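Local coordinates for protein putative aldehyde dehydrogenase (Burkholderia cenocepacia, PDB 4YWE) that probably oxidises aldehydes with NAD or NADP as electron acceptor, as other members of the aldehyde dehydrogenase family do, at residues S82-D87 with A194-E199; F266-L271 with G426-R431; G165-A170 with H229-G234; L221-G226 with T243-E248. One frame throughout, in Å; residues are numbered along the deposited sequence. Where two conformers were deposited one is given.

Overall arrangement
Contacts 1, 3 and 4 gather round the sheet that in this family forms the Rossmann-type coenzyme domain, and contact 2 sits apart, its centre about 43 Å from that of contact 1. Contact 3 is the buried one, a polar helix-strand junction beside the predicted active site. Contact 4 adjoins it: Ile230 of strand 229-233 packs on Leu221, Ala222 and Ala246, so the strand and the two helices that flank it in sequence form one block. The other three contacts are partly buried. Contact 1 joins two helices by leucine packing and an arginine-glutamate pair, contact 4 sets a methionine against an arginine and packs alanines, and contact 2 lays an arginine on a phenylalanine close to other subunits.

Contact 1. Residues S82-D87 with A194-E199; sequences SARVTD and AELAAE
Arg84 and Glu199 form a salt bridge across a helix-helix pair: helix 71-87 packs on helix 188-200, which follows strand 177-182 of the sheet that in this family forms the Rossmann-type coenzyme domain. The short axes pass 9.3 Å apart, with their N-to-C directions at 132°, closer to antiparallel than to parallel. Arg84 does most of the work. Its side chain is bent twice (chi2 -64°, chi3 -62°), and the folded chain presents the NE side of the guanidinium to the other helix. Both nitrogens on that side grip one oxygen: NE of Arg84 lies 2.9 Å from OE1 of Glu199, and NH2 of Arg84 is 2.7 Å from the same OE1. The carboxylate is nearly coplanar with the guanidinium; NH2 uses the syn lone pair of OE1, while NE meets this oxygen almost end-on. Glu199 reaches across with its chain extended beyond CG.

Next to the ion pair, Leu196 splits its two methyls between separate jobs. CD1 packs against Val85, 4.0 Å from CG2 of that residue, and Val85 also touches Ala115 of helix 104-124. Leu81, one turn before Val85, adds to the apolar patch round Leu196. The other methyl, CD2 of Leu196, comes in over one face of the guanidinium, 3.4 Å from NH2 of Arg84.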
# COMPACT_ATOMS: atom_id res chain seq x y z
N SER A 82 1.72 27.06 2.49
CA SER A 82 3.12 26.71 2.70
C SER A 82 4.04 27.84 2.25
O SER A 82 5.01 28.18 2.94
CB SER A 82 3.46 25.42 1.95
OG SER A 82 4.84 25.10 2.08
N ALA A 83 3.74 28.42 1.09
CA ALA A 83 4.54 29.51 0.55
C ALA A 83 4.39 30.78 1.38
O ALA A 83 5.35 31.51 1.58
CB ALA A 83 4.16 29.77 -0.90
N ARG A 84 3.17 31.03 1.86
CA ARG A 84 2.90 32.20 2.69
C ARG A 84 3.69 32.12 4.00
O ARG A 84 4.27 33.11 4.44
CB ARG A 84 1.41 32.32 3.00
CG ARG A 84 0.54 32.66 1.79
CD ARG A 84 0.87 34.03 1.23
NE ARG A 84 0.62 35.10 2.19
CZ ARG A 84 1.56 35.93 2.64
NH1 ARG A 84 2.81 35.82 2.22
NH2 ARG A 84 1.24 36.88 3.52
N VAL A 85 3.72 30.93 4.60
CA VAL A 85 4.46 30.71 5.83
C VAL A 85 5.95 30.91 5.60
O VAL A 85 6.63 31.56 6.40
CB VAL A 85 4.18 29.30 6.40
CG1 VAL A 85 5.11 29.00 7.57
CG2 VAL A 85 2.73 29.17 6.83
N THR A 86 6.46 30.36 4.50
CA THR A 86 7.87 30.50 4.14
C THR A 86 8.26 31.97 4.00
O THR A 86 9.32 32.38 4.46
CB THR A 86 8.19 29.75 2.83
OG1 THR A 86 8.04 28.34 3.03
CG2 THR A 86 9.61 30.05 2.38
N ASP A 87 7.38 32.75 3.38
CA ASP A 87 7.62 34.18 3.22
C ASP A 87 7.50 34.91 4.56
O ASP A 87 8.08 35.98 4.73
CB ASP A 87 6.64 34.78 2.21
CG ASP A 87 7.23 34.86 0.82
OD1 ASP A 87 8.45 35.07 0.69
OD2 ASP A 87 6.46 34.72 -0.16
N ALA A 194 -3.38 31.47 11.06
CA ALA A 194 -4.77 31.41 10.62
C ALA A 194 -5.06 32.47 9.57
O ALA A 194 -5.82 32.23 8.63
CB ALA A 194 -5.71 31.56 11.80
N GLU A 195 -4.46 33.65 9.73
CA GLU A 195 -4.62 34.73 8.76
C GLU A 195 -3.99 34.34 7.43
O GLU A 195 -4.56 34.61 6.37
CB GLU A 195 -3.98 36.02 9.28
CG GLU A 195 -4.80 36.74 10.33
CD GLU A 195 -4.26 38.12 10.64
OE1 GLU A 195 -3.20 38.48 10.08
OE2 GLU A 195 -4.88 38.84 11.45
N LEU A 196 -2.83 33.72 7.49
CA LEU A 196 -2.14 33.25 6.29
C LEU A 196 -2.98 32.22 5.55
O LEU A 196 -3.00 32.19 4.32
CB LEU A 196 -0.77 32.67 6.65
CG LEU A 196 0.28 33.69 7.11
CD1 LEU A 196 1.60 33.01 7.43
CD2 LEU A 196 0.47 34.76 6.05
N ALA A 197 -3.67 31.38 6.32
CA ALA A 197 -4.55 30.37 5.75
C ALA A 197 -5.70 31.03 4.98
O ALA A 197 -6.06 30.59 3.89
CB ALA A 197 -5.09 29.46 6.84
N ALA A 198 -6.27 32.08 5.57
CA ALA A 198 -7.33 32.83 4.92
C ALA A 198 -6.82 33.48 3.63
O ALA A 198 -7.51 33.48 2.61
CB ALA A 198 -7.88 33.89 5.86
N GLU A 199 -5.60 34.01 3.69
CA GLU A 199 -4.96 34.59 2.52
C GLU A 199 -4.71 33.53 1.45
O GLU A 199 -4.86 33.78 0.26
CB GLU A 199 -3.63 35.25 2.90
CG GLU A 199 -3.76 36.42 3.86
CD GLU A 199 -2.41 37.02 4.22
OE1 GLU A 199 -1.39 36.55 3.68
OE2 GLU A 199 -2.38 37.96 5.05

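Contact 2. Residues F266-L271 with G426-R431; sequences FADADL and GARQMR
OD1 of Asp268 is shared by a salt bridge to Arg428, whose NH1 lies 3.3 Å away, and a hydrogen bond with OG1 of Thr423. The acid belongs to a type I beta turn, Phe266 to Ala269, that follows strand 261-265 in the second parallel-rich sheet, the one that in aldehyde dehydrogenases belongs to the catalytic domain; the arginine projects from the first turn of helix 426-435, just after strand 418-422. Asp268 OD1 stands at the edge of the guanidinium and close to its plane, but the carboxylate itself is twisted steeply, 71° from that plane.

The larger part of the contact is a cation-pi stack. The guanidinium lies flat on Phe266, centres 4.3 Å apart and planes at 15°. Arg428 leaves the helix extended and bends at chi3 (-70°), which brings CD and the flat head over the same ring. Glu403 takes a salt bridge from NE, and NH1 also bonds to OG1 of Thr423, so the head is pinned at several points. On the ring, Arg428 CD sits almost exactly over the centre, 3.5 Å from the Phe266 centroid, in a CH-pi contact.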
# COMPACT_ATOMS: atom_id res chain seq x y z
N PHE A 266 27.34 3.14 22.99
CA PHE A 266 28.25 2.01 23.19
C PHE A 266 29.70 2.44 23.05
O PHE A 266 29.99 3.53 22.55
CB PHE A 266 27.93 0.89 22.20
CG PHE A 266 26.65 0.17 22.51
CD1 PHE A 266 25.43 0.69 22.11
CD2 PHE A 266 26.67 -1.04 23.19
CE1 PHE A 266 24.26 0.03 22.39
CE2 PHE A 266 25.49 -1.71 23.47
CZ PHE A 266 24.29 -1.17 23.07
N ALA A 267 30.61 1.57 23.47
CA ALA A 267 32.04 1.87 23.49
C ALA A 267 32.61 2.07 22.08
O ALA A 267 33.64 2.72 21.92
CB ALA A 267 32.81 0.77 24.21
N ASP A 268 31.94 1.52 21.08
CA ASP A 268 32.43 1.60 19.71
C ASP A 268 31.79 2.75 18.93
O ASP A 268 31.91 2.82 17.71
CB ASP A 268 32.18 0.28 18.98
CG ASP A 268 30.71 0.02 18.72
OD1 ASP A 268 29.86 0.57 19.45
OD2 ASP A 268 30.39 -0.73 17.77
N ALA A 269 31.13 3.65 19.64
CA ALA A 269 30.41 4.75 18.99
C ALA A 269 31.34 5.91 18.66
O ALA A 269 32.39 6.08 19.29
CB ALA A 269 29.26 5.23 19.87
N ASP A 270 30.95 6.70 17.67
CA ASP A 270 31.67 7.91 17.31
C ASP A 270 31.28 9.03 18.27
O ASP A 270 30.28 9.73 18.05
CB ASP A 270 31.37 8.31 15.86
CG ASP A 270 32.33 9.36 15.32
OD1 ASP A 270 32.89 10.13 16.12
OD2 ASP A 270 32.51 9.40 14.08
N LEU A 271 32.06 9.20 19.33
CA LEU A 271 31.74 10.16 20.38
C LEU A 271 31.80 11.60 19.88
O LEU A 271 31.06 12.46 20.35
CB LEU A 271 32.69 9.99 21.57
CG LEU A 271 32.61 8.65 22.31
CD1 LEU A 271 33.53 8.65 23.52
CD2 LEU A 271 31.18 8.34 22.72
N GLY A 426 26.56 -2.73 13.07
CA GLY A 426 25.32 -2.76 12.33
C GLY A 426 24.29 -3.74 12.85
O GLY A 426 23.10 -3.41 12.93
N ALA A 427 24.74 -4.94 13.18
CA ALA A 427 23.85 -5.97 13.71
C ALA A 427 23.22 -5.49 15.01
O ALA A 427 22.02 -5.64 15.23
CB ALA A 427 24.60 -7.27 13.93
N ARG A 428 24.05 -4.88 15.86
CA ARG A 428 23.60 -4.35 17.14
C ARG A 428 22.55 -3.26 16.97
O ARG A 428 21.58 -3.18 17.72
CB ARG A 428 24.79 -3.82 17.94
CG ARG A 428 24.42 -3.11 19.23
CD ARG A 428 25.66 -2.53 19.89
NE ARG A 428 26.52 -3.58 20.44
CZ ARG A 428 27.81 -3.42 20.71
NH1 ARG A 428 28.40 -2.25 20.47
NH2 ARG A 428 28.51 -4.42 21.21
N GLN A 429 22.75 -2.41 15.96
CA GLN A 429 21.82 -1.32 15.67
C GLN A 429 20.40 -1.82 15.45
O GLN A 429 19.46 -1.38 16.11
CB GLN A 429 22.28 -0.54 14.44
CG GLN A 429 23.56 0.26 14.64
CD GLN A 429 24.19 0.69 13.34
OE1 GLN A 429 23.63 0.48 12.26
NE2 GLN A 429 25.37 1.30 13.42
N MET A 430 20.24 -2.75 14.51
CA MET A 430 18.93 -3.27 14.16
C MET A 430 18.35 -4.15 15.26
O MET A 430 17.14 -4.15 15.49
CB MET A 430 19.00 -4.05 12.84
CG MET A 430 19.44 -3.20 11.66
SD MET A 430 18.48 -1.69 11.52
CE MET A 430 16.83 -2.35 11.28
N ARG A 431 19.22 -4.90 15.92
CA ARG A 431 18.80 -5.80 16.99
C ARG A 431 18.17 -5.02 18.14
O ARG A 431 17.15 -5.42 18.70
CB ARG A 431 19.99 -6.62 17.49
CG ARG A 431 19.64 -7.73 18.46
CD ARG A 431 20.80 -8.71 18.64
NE ARG A 431 22.02 -8.05 19.09
CZ ARG A 431 23.13 -7.95 18.36
NH1 ARG A 431 23.18 -8.47 17.14
NH2 ARG A 431 24.20 -7.33 18.86

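Contact 3. Residues G165-A170 with H229-G234; sequences GRSVGA and HISFTG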
# COMPACT_ATOMS: atom_id res chain seq x y z
N GLY A 165 1.15 22.57 12.79
CA GLY A 165 1.43 22.12 11.44
C GLY A 165 1.20 20.65 11.19
O GLY A 165 0.67 20.26 10.16
N ARG A 166 1.61 19.81 12.14
CA ARG A 166 1.47 18.37 11.98
C ARG A 166 0.02 17.94 12.20
O ARG A 166 -0.46 17.01 11.55
CB ARG A 166 2.40 17.62 12.94
CG ARG A 166 1.96 17.60 14.40
CD ARG A 166 2.90 16.76 15.26
NE ARG A 166 2.42 16.67 16.63
CZ ARG A 166 3.18 16.32 17.66
NH1 ARG A 166 4.46 16.02 17.48
NH2 ARG A 166 2.66 16.26 18.88
N SER A 167 -0.68 18.63 13.10
CA SER A 167 -2.04 18.24 13.47
C SER A 167 -3.07 18.80 12.51
O SER A 167 -3.83 18.06 11.89
CB SER A 167 -2.35 18.69 14.90
OG SER A 167 -3.58 18.15 15.35
N VAL A 168 -3.09 20.13 12.38
CA VAL A 168 -4.06 20.80 11.52
C VAL A 168 -3.73 20.56 10.05
O VAL A 168 -4.63 20.41 9.22
CB VAL A 168 -4.12 22.31 11.84
CG1 VAL A 168 -5.13 23.01 10.95
CG2 VAL A 168 -4.46 22.52 13.31
N GLY A 169 -2.44 20.51 9.73
CA GLY A 169 -2.01 20.27 8.37
C GLY A 169 -2.47 18.93 7.82
O GLY A 169 -2.88 18.84 6.66
N ALA A 170 -2.41 17.90 8.65
CA ALA A 170 -2.85 16.57 8.25
C ALA A 170 -4.37 16.49 8.22
O ALA A 170 -4.95 15.86 7.33
CB ALA A 170 -2.28 15.52 9.19
N HIS A 229 -13.39 13.85 16.08
CA HIS A 229 -12.06 13.32 16.40
C HIS A 229 -11.21 14.39 17.07
O HIS A 229 -11.29 15.57 16.72
CB HIS A 229 -11.37 12.81 15.13
CG HIS A 229 -9.92 12.46 15.33
ND1 HIS A 229 -9.50 11.21 15.72
CD2 HIS A 229 -8.80 13.21 15.19
CE1 HIS A 229 -8.19 11.20 15.82
NE2 HIS A 229 -7.73 12.40 15.50
N ILE A 230 -10.41 13.98 18.05
CA ILE A 230 -9.59 14.92 18.79
C ILE A 230 -8.11 14.56 18.68
O ILE A 230 -7.73 13.41 18.90
CB ILE A 230 -10.02 15.00 20.27
CG1 ILE A 230 -11.47 15.45 20.38
CG2 ILE A 230 -9.11 15.94 21.04
CD1 ILE A 230 -11.97 15.56 21.80
N SER A 231 -7.29 15.55 18.35
CA SER A 231 -5.85 15.39 18.35
C SER A 231 -5.25 16.11 19.55
O SER A 231 -5.20 17.34 19.58
CB SER A 231 -5.25 15.92 17.04
OG SER A 231 -3.83 15.87 17.07
N PHE A 232 -4.79 15.34 20.53
CA PHE A 232 -4.27 15.93 21.76
C PHE A 232 -2.75 15.80 21.87
O PHE A 232 -2.18 14.75 21.55
CB PHE A 232 -4.93 15.29 22.99
CG PHE A 232 -4.41 15.82 24.30
CD1 PHE A 232 -5.00 16.94 24.88
CD2 PHE A 232 -3.35 15.22 24.95
CE1 PHE A 232 -4.53 17.43 26.08
CE2 PHE A 232 -2.87 15.71 26.15
CZ PHE A 232 -3.47 16.82 26.72
N THR A 233 -2.12 16.87 22.34
CA THR A 233 -0.70 16.85 22.66
C THR A 233 -0.46 17.62 23.96
O THR A 233 -0.67 18.83 24.02
CB THR A 233 0.16 17.47 21.54
OG1 THR A 233 -0.05 16.75 20.32
CG2 THR A 233 1.63 17.41 21.91
N GLY A 234 -0.03 16.91 25.00
CA GLY A 234 0.21 17.53 26.29
C GLY A 234 0.57 16.54 27.37
O GLY A 234 1.04 15.44 27.09
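Helix 160-174 lies against strand 229-233, and two polar pairs join them: Arg166 with Thr233, and Ser167 with Ser231. The serines are the nearest backbone match, their CA atoms 6.8 Å apart. Both residues turn toward the other segment, with OG anti to the backbone N, and the hydroxyls OG of Ser167 and OG of Ser231 come within 2.9 Å. Each hydroxyl has a further partner: Ser167 OG hydrogen-bonds with ND1 of His153, and Ser231 OG with OE2 of Glu467.

Strand 229-233 is one of the inner parallel strands of the Rossmann-type sheet, with strand 139-155 to one side and strand 253-256 to the other. Its C-terminal end lies next to the predicted active site, where the side chain of Thr233 is about 3 Å, at their nearest atoms, from that of Glu256, a predicted active-site residue. Arg166 approaches this same end. Its CG is tucked between the backbone N and the carbonyl carbon (chi1 75°), after which the chain runs straight from CG to NE and carries the guanidinium out to the threonine. NH2 of Arg166 donates to OG1 of Thr233 at 3.1 Å, with an angle of 152° at the hydrogen, and the oxygen lies exactly in the guanidinium plane. The threonine methyl comes close to the same nitrogen, CG2 of Thr233 being 3.4 Å from NH2 of Arg166.

Contact 4. Residues L221-G226 with T243-E248; sequences LARHPG and TQMAAE
Arg223 and Met245 both hold CG beside the backbone N (chi1 -63° and -76°), and both chains then run out extended, which lays the thioether of Met245 over the guanidinium of Arg223. SD of Met245 sits about 3.9 Å above the guanidinium plane, shifted toward its rim, and the terminal methyl goes further: CE of Met245 is 3.3 Å from NH2 of Arg223. Near the base of the arginine the sulfur is also within 4.0 Å of CG of Arg223. The aliphatic part and the charged head of the arginine thus both rest on one methionine.

The two helices belong to consecutive crossovers of the Rossmann-type fold. Helix 214-223 leads into strand 229-233, and helix 236-246 carries the chain on to the adjacent parallel strand 253-256; both helices pack on the strand between them. Small residues let the backbones come close here: the CA atoms of Ala222 and Ala246 are 5.3 Å apart. Ala222 CB packs on Met245 CB at 4.0 Å, and the carbonyl O of Ala222 receives a CA-H...O contact from CA of Ala246, 3.4 Å away and 127° at the hydrogen.

Thr243, Gln244 and Ala247 pack on a neighbouring subunit, and Glu248 forms a salt bridge with Lys240 of that subunit. In the turn after Arg223, which includes the magnesium-binding residue Pro225, though this chain holds no ion there, the backbone N of Gly226 donates to ND1 of His224 at 3.0 Å, while NE2 of His224 hydrogen-bonds with Glu52.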
# COMPACT_ATOMS: atom_id res chain seq x y z
N LEU A 221 -14.08 21.91 24.47
CA LEU A 221 -13.82 21.24 23.20
C LEU A 221 -13.96 19.73 23.38
O LEU A 221 -14.66 19.07 22.61
CB LEU A 221 -12.43 21.60 22.67
CG LEU A 221 -11.97 21.08 21.31
CD1 LEU A 221 -10.99 22.05 20.68
CD2 LEU A 221 -11.33 19.70 21.41
N ALA A 222 -13.31 19.20 24.41
CA ALA A 222 -13.28 17.76 24.65
C ALA A 222 -14.67 17.21 24.99
O ALA A 222 -14.94 16.04 24.74
CB ALA A 222 -12.30 17.44 25.78
N ARG A 223 -15.53 18.06 25.54
CA ARG A 223 -16.88 17.64 25.91
C ARG A 223 -17.87 17.77 24.76
O ARG A 223 -18.94 17.16 24.79
CB ARG A 223 -17.39 18.47 27.09
CG ARG A 223 -16.61 18.32 28.39
CD ARG A 223 -17.27 19.14 29.48
NE ARG A 223 -16.40 19.36 30.63
CZ ARG A 223 -16.36 18.58 31.70
NH1 ARG A 223 -17.14 17.51 31.77
NH2 ARG A 223 -15.54 18.86 32.70
N HIS A 224 -17.52 18.56 23.75
CA HIS A 224 -18.47 18.91 22.70
C HIS A 224 -18.82 17.71 21.81
O HIS A 224 -17.93 17.07 21.26
CB HIS A 224 -17.93 20.05 21.84
CG HIS A 224 -19.01 20.87 21.20
ND1 HIS A 224 -19.73 20.43 20.11
CD2 HIS A 224 -19.49 22.10 21.49
CE1 HIS A 224 -20.60 21.36 19.76
NE2 HIS A 224 -20.48 22.38 20.58
N PRO A 225 -20.12 17.43 21.67
CA PRO A 225 -20.64 16.29 20.89
C PRO A 225 -20.58 16.52 19.39
O PRO A 225 -20.80 15.58 18.62
CB PRO A 225 -22.11 16.19 21.35
CG PRO A 225 -22.24 17.11 22.53
CD PRO A 225 -21.21 18.17 22.33
N GLY A 226 -20.28 17.74 18.97
CA GLY A 226 -20.23 18.08 17.56
C GLY A 226 -18.88 17.87 16.90
O GLY A 226 -18.71 18.15 15.72
N THR A 243 -9.46 12.27 27.10
CA THR A 243 -9.94 10.98 26.60
C THR A 243 -11.26 10.61 27.26
O THR A 243 -12.22 10.24 26.59
CB THR A 243 -8.91 9.86 26.85
OG1 THR A 243 -7.70 10.15 26.15
CG2 THR A 243 -9.46 8.52 26.37
N GLN A 244 -11.30 10.73 28.59
CA GLN A 244 -12.49 10.38 29.35
C GLN A 244 -13.65 11.32 29.06
O GLN A 244 -14.80 10.90 29.03
CB GLN A 244 -12.16 10.37 30.85
CG GLN A 244 -11.21 9.25 31.25
CD GLN A 244 -10.72 9.38 32.68
OE1 GLN A 244 -10.80 10.45 33.29
NE2 GLN A 244 -10.21 8.28 33.23
N MET A 245 -13.34 12.60 28.83
CA MET A 245 -14.37 13.57 28.49
C MET A 245 -14.98 13.27 27.12
O MET A 245 -16.19 13.34 26.94
CB MET A 245 -13.81 15.00 28.50
CG MET A 245 -13.61 15.58 29.89
SD MET A 245 -13.02 17.28 29.84
CE MET A 245 -12.68 17.58 31.57
N ALA A 246 -14.12 12.94 26.16
CA ALA A 246 -14.56 12.67 24.80
C ALA A 246 -15.26 11.32 24.69
O ALA A 246 -16.02 11.08 23.75
CB ALA A 246 -13.38 12.73 23.84
N ALA A 247 -15.00 10.45 25.66
CA ALA A 247 -15.60 9.12 25.67
C ALA A 247 -17.11 9.19 25.89
O ALA A 247 -17.84 8.25 25.56
CB ALA A 247 -14.95 8.26 26.74
N GLU A 248 -17.57 10.31 26.45
CA GLU A 248 -19.00 10.52 26.68
C GLU A 248 -19.76 10.59 25.36
O GLU A 248 -20.93 10.23 25.28
CB GLU A 248 -19.23 11.79 27.50
CG GLU A 248 -18.80 11.67 28.95
CD GLU A 248 -19.62 10.65 29.72
OE1 GLU A 248 -20.79 10.41 29.34
OE2 GLU A 248 -19.10 10.10 30.72